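Local atomic coordinates of Lmo2051 protein (Listeria monocytogenes, PDB entry 3I18), a protein that probably acts as a membrane-bound serine protease of the Lon-like S16 family, this chain being its PDZ domain. Residues Glu43-Ile48 with Ile87-Asp92; Ile72-Ile77 with Pro83-Thr88. All coordinates share one frame; numbering follows the deposited sequence.

Interaction 1: Glu43-Ile48 with Ile87-Asp92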
# COMPACT_ATOMS: atom_id res chain seq x y z
N GLU A 43 -4.63 -9.02 4.78
CA GLU A 43 -5.79 -8.75 3.94
C GLU A 43 -5.42 -7.71 2.88
O GLU A 43 -5.84 -7.80 1.73
CB GLU A 43 -6.97 -8.23 4.76
CG GLU A 43 -8.19 -7.98 3.87
CD GLU A 43 -9.34 -7.27 4.55
OE1 GLU A 43 -10.22 -6.78 3.81
OE2 GLU A 43 -9.37 -7.20 5.80
N PHE A 44 -4.65 -6.72 3.30
CA PHE A 44 -4.20 -5.65 2.41
C PHE A 44 -3.39 -6.25 1.27
O PHE A 44 -3.63 -5.96 0.09
CB PHE A 44 -3.38 -4.64 3.21
CG PHE A 44 -2.75 -3.55 2.39
CD1 PHE A 44 -1.40 -3.60 2.07
CD2 PHE A 44 -3.49 -2.43 2.01
CE1 PHE A 44 -0.79 -2.54 1.39
CE2 PHE A 44 -2.89 -1.37 1.33
CZ PHE A 44 -1.55 -1.42 1.02
N ILE A 45 -2.45 -7.12 1.61
CA ILE A 45 -1.61 -7.76 0.60
C ILE A 45 -2.43 -8.69 -0.28
O ILE A 45 -2.28 -8.67 -1.50
CB ILE A 45 -0.46 -8.55 1.26
CG1 ILE A 45 0.42 -7.60 2.07
CG2 ILE A 45 0.37 -9.27 0.19
CD1 ILE A 45 1.37 -8.30 3.02
N ASP A 46 -3.28 -9.51 0.33
CA ASP A 46 -4.11 -10.43 -0.45
C ASP A 46 -4.90 -9.66 -1.50
O ASP A 46 -5.01 -10.10 -2.65
CB ASP A 46 -5.12 -11.17 0.43
CG ASP A 46 -4.49 -12.22 1.30
OD1 ASP A 46 -3.45 -12.80 0.91
OD2 ASP A 46 -5.04 -12.49 2.39
N TYR A 47 -5.45 -8.52 -1.11
CA TYR A 47 -6.24 -7.72 -2.02
C TYR A 47 -5.43 -7.26 -3.22
O TYR A 47 -5.88 -7.40 -4.37
CB TYR A 47 -6.83 -6.51 -1.30
CG TYR A 47 -7.71 -5.68 -2.20
CD1 TYR A 47 -7.20 -4.57 -2.87
CD2 TYR A 47 -9.03 -6.06 -2.44
CE1 TYR A 47 -7.99 -3.86 -3.77
CE2 TYR A 47 -9.83 -5.35 -3.33
CZ TYR A 47 -9.30 -4.26 -3.99
OH TYR A 47 -10.07 -3.58 -4.91
N ILE A 48 -4.24 -6.74 -2.97
CA ILE A 48 -3.37 -6.27 -4.04
C ILE A 48 -3.08 -7.43 -4.99
O ILE A 48 -3.17 -7.28 -6.21
CB ILE A 48 -2.04 -5.71 -3.48
CG1 ILE A 48 -2.32 -4.44 -2.65
CG2 ILE A 48 -1.08 -5.40 -4.61
CD1 ILE A 48 -1.15 -3.98 -1.81
N ILE A 87 6.24 -1.11 -2.16
CA ILE A 87 6.61 -0.65 -0.82
C ILE A 87 6.82 -1.80 0.17
O ILE A 87 6.37 -2.92 -0.06
CB ILE A 87 5.49 0.24 -0.24
CG1 ILE A 87 4.17 -0.55 -0.22
CG2 ILE A 87 5.33 1.51 -1.06
CD1 ILE A 87 2.96 0.23 0.30
N THR A 88 7.52 -1.52 1.26
CA THR A 88 7.70 -2.51 2.31
C THR A 88 6.88 -1.94 3.47
O THR A 88 6.71 -0.72 3.58
CB THR A 88 9.18 -2.70 2.74
OG1 THR A 88 9.73 -1.44 3.16
CG2 THR A 88 10.00 -3.25 1.59
N LEU A 89 6.38 -2.82 4.32
CA LEU A 89 5.55 -2.42 5.46
C LEU A 89 6.21 -2.75 6.78
O LEU A 89 7.01 -3.69 6.87
CB LEU A 89 4.20 -3.15 5.39
CG LEU A 89 3.55 -3.24 4.00
CD1 LEU A 89 2.33 -4.16 4.05
CD2 LEU A 89 3.17 -1.86 3.53
N VAL A 90 5.87 -2.01 7.83
CA VAL A 90 6.44 -2.25 9.14
C VAL A 90 6.14 -3.67 9.64
O VAL A 90 6.91 -4.25 10.40
CB VAL A 90 5.94 -1.22 10.17
CG1 VAL A 90 6.38 -1.61 11.57
CG2 VAL A 90 6.48 0.16 9.81
N ASP A 91 5.01 -4.22 9.19
CA ASP A 91 4.61 -5.57 9.60
C ASP A 91 5.60 -6.61 9.06
O ASP A 91 5.70 -7.71 9.60
CB ASP A 91 3.21 -5.89 9.08
CG ASP A 91 2.55 -7.02 9.86
OD1 ASP A 91 2.18 -6.81 11.03
OD2 ASP A 91 2.39 -8.12 9.29
N ASP A 92 6.32 -6.26 8.00
CA ASP A 92 7.29 -7.19 7.43
C ASP A 92 8.37 -7.53 8.45
O ASP A 92 9.01 -8.59 8.36
CB ASP A 92 7.93 -6.60 6.16
CG ASP A 92 6.94 -6.47 5.01
OD1 ASP A 92 6.10 -7.38 4.83
OD2 ASP A 92 7.02 -5.47 4.26

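Interaction 2: Ile72-Ile77 with Pro83-Thr88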
# COMPACT_ATOMS: atom_id res chain seq x y z
N ILE A 72 -2.67 4.98 -7.50
CA ILE A 72 -1.34 4.47 -7.74
C ILE A 72 -1.46 3.28 -8.67
O ILE A 72 -2.31 2.41 -8.47
CB ILE A 72 -0.66 4.04 -6.43
CG1 ILE A 72 -0.60 5.24 -5.48
CG2 ILE A 72 0.76 3.54 -6.70
CD1 ILE A 72 0.09 4.94 -4.15
N LYS A 73 -0.65 3.26 -9.72
CA LYS A 73 -0.68 2.15 -10.67
C LYS A 73 0.18 1.03 -10.11
O LYS A 73 1.27 1.27 -9.59
CB LYS A 73 -0.15 2.61 -12.03
CG LYS A 73 -0.16 1.54 -13.12
CD LYS A 73 -0.20 2.16 -14.51
CE LYS A 73 -1.53 2.86 -14.75
NZ LYS A 73 -1.67 3.38 -16.14
N LEU A 74 -0.32 -0.19 -10.20
CA LEU A 74 0.40 -1.35 -9.69
C LEU A 74 1.48 -1.75 -10.69
O LEU A 74 1.29 -1.64 -11.90
CB LEU A 74 -0.56 -2.52 -9.48
CG LEU A 74 -1.64 -2.30 -8.42
CD1 LEU A 74 -2.44 -3.58 -8.26
CD2 LEU A 74 -0.99 -1.92 -7.10
N THR A 75 2.61 -2.20 -10.16
CA THR A 75 3.72 -2.62 -11.00
C THR A 75 4.06 -4.05 -10.59
O THR A 75 3.40 -4.60 -9.71
CB THR A 75 4.94 -1.69 -10.81
OG1 THR A 75 5.96 -2.02 -11.77
CG2 THR A 75 5.50 -1.83 -9.40
N ALA A 76 5.04 -4.66 -11.23
CA ALA A 76 5.42 -6.02 -10.87
C ALA A 76 6.43 -5.92 -9.72
O ALA A 76 7.39 -5.16 -9.83
CB ALA A 76 6.07 -6.72 -12.07
N ILE A 77 6.21 -6.65 -8.63
CA ILE A 77 7.16 -6.57 -7.52
C ILE A 77 8.10 -7.76 -7.40
O ILE A 77 8.94 -7.80 -6.50
CB ILE A 77 6.46 -6.31 -6.14
CG1 ILE A 77 5.31 -7.29 -5.92
CG2 ILE A 77 6.00 -4.87 -6.05
CD1 ILE A 77 5.77 -8.69 -5.54
N PRO A 83 1.67 -8.58 -8.58
CA PRO A 83 1.33 -7.15 -8.58
C PRO A 83 1.67 -6.53 -7.23
O PRO A 83 1.56 -7.20 -6.20
CB PRO A 83 -0.18 -7.15 -8.83
CG PRO A 83 -0.49 -8.53 -9.36
CD PRO A 83 0.46 -9.40 -8.58
N GLY A 84 2.09 -5.26 -7.23
CA GLY A 84 2.42 -4.59 -6.00
C GLY A 84 2.48 -3.08 -6.15
O GLY A 84 2.57 -2.56 -7.26
N ILE A 85 2.41 -2.37 -5.03
CA ILE A 85 2.48 -0.92 -5.04
C ILE A 85 3.95 -0.52 -5.13
O ILE A 85 4.30 0.52 -5.70
CB ILE A 85 1.87 -0.34 -3.75
CG1 ILE A 85 0.40 -0.71 -3.66
CG2 ILE A 85 2.05 1.19 -3.71
CD1 ILE A 85 -0.25 -0.33 -2.34
N GLY A 86 4.81 -1.37 -4.56
CA GLY A 86 6.24 -1.12 -4.58
C GLY A 86 6.73 -0.55 -3.26
O GLY A 86 7.55 0.36 -3.25
N ILE A 87 6.24 -1.11 -2.16
CA ILE A 87 6.61 -0.65 -0.82
C ILE A 87 6.82 -1.80 0.17
O ILE A 87 6.37 -2.92 -0.06
CB ILE A 87 5.49 0.24 -0.24
CG1 ILE A 87 4.17 -0.55 -0.22
CG2 ILE A 87 5.33 1.51 -1.06
CD1 ILE A 87 2.96 0.23 0.30
N THR A 88 7.52 -1.52 1.26
CA THR A 88 7.70 -2.51 2.31
C THR A 88 6.88 -1.94 3.47
O THR A 88 6.71 -0.72 3.58
CB THR A 88 9.18 -2.70 2.74
OG1 THR A 88 9.73 -1.44 3.16
CG2 THR A 88 10.00 -3.25 1.59
O HOH W 1 3.83 1.70 -8.15

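Interaction 1: Glu43-Ile48 with Ile87-Asp92
Leu89 reaches from the end of strand 83-89 to the helix at 43-48 and presents a single methyl, CD1, to two consecutive helical residues. Leu89 CD1 lies 4.3 Å from Phe44 CD1, approaching the ring obliquely, and 4.4 Å from Ile45 CD1. Phe44 can meet it because its ring stands opposite the backbone N (chi1 175°) and extends off the helix toward the strand. This Phe44-Leu89 side is the denser part of the contact, with both residues buried. Ile87 comes near more loosely, its CD1 4.8 Å from Phe44 CE1. Packing is slender overall: only 126 Å² is buried, the nearest alpha carbons, Ile45 CA and Leu89 CA, are 10.2 Å apart, and no hydrogen bond crosses.

Toward solvent the character changes. Ile45 is partly exposed, and beyond Leu89 the chain turns through a short 3-10 segment of exposed residues. Asp92 folds back there, its OD2 accepting the Leu89 N-H at 2.7 Å in a nearly straight bond (169°), although the N-H comes from well above the carboxylate plane. A backbone bond from Asp92 N to Leu89 O closes the same turn.

This helix and strand are placed like the two walls of the peptide-binding groove of PDZ domains. His100, from the C-terminal tag, lies between them: it touches Ile45 and Leu89, bonds to the Ile87 backbone and reaches Asp92 OD1. Behind it, Phe44 and Ile48 rest on strand 29-33, while Ile87 and Leu89 pack against strand 9-14.

Interaction 2: Ile72-Ile77 with Pro83-Thr88
The peptide plane between Gly84 and Ile85 is flanked on both faces by side chains of 72-77. Over one face lies Leu74 CD2, 3.8 Å from Gly84 C; over the other comes Ile77 CG2, displaced toward Gly84 CA at 3.6 Å. At the oxygen edge Thr75 N donates to Gly84 O (2.9 Å, 169°). The neighbouring Pro83-Gly84 peptide returns a more bent bond, from Gly84 N to Thr75 O (2.9 Å, 141°). Ile77 can lay CG2 over the glycine because CG1 takes the place between backbone N and carbonyl carbon (chi1 50°), and the absence of a side chain on Gly84 lets the methyl sit close. Thr75 and Gly84 thus form an antiparallel hydrogen-bonded pair in a beta hairpin. Beyond it the strands part: a water donates to both Lys73 O and Ile85 O, bridging the backbones where direct pairing stops. On the core side Leu74 CD2 meets Ile85 CG1 at 3.9 Å, while Ile72 and Ile85 cross at about a right angle through their CG2 methyls, 4.0 Å apart. Gly86, at positive phi, and Ile87 form a G1 bulge facing tag residue His100, in the stretch that probably corresponds to the carboxylate-binding loop of PDZ domains.

How the interactions relate
The centres of the two interactions are about 10 Å apart, and both end on strand 83-89, sharing Ile87 and Thr88. Along the chain, helix 41-49 comes first, then strand 66-76, then the strand that meets both. Interaction 2 pairs this last strand with its neighbour in the antiparallel sheet; interaction 1 faces it toward the helix. They touch directly: Phe44 CZ and Ile48 CD1 each lie 3.8 Å from Ile85 CD1, so Ile85, on the hairpin, packs against the helix. The hairpin partner pairs with the start of the strand, and the helix faces its end, an arrangement consistent with a PDZ groove, here occupied by His100 of the C-terminal tag.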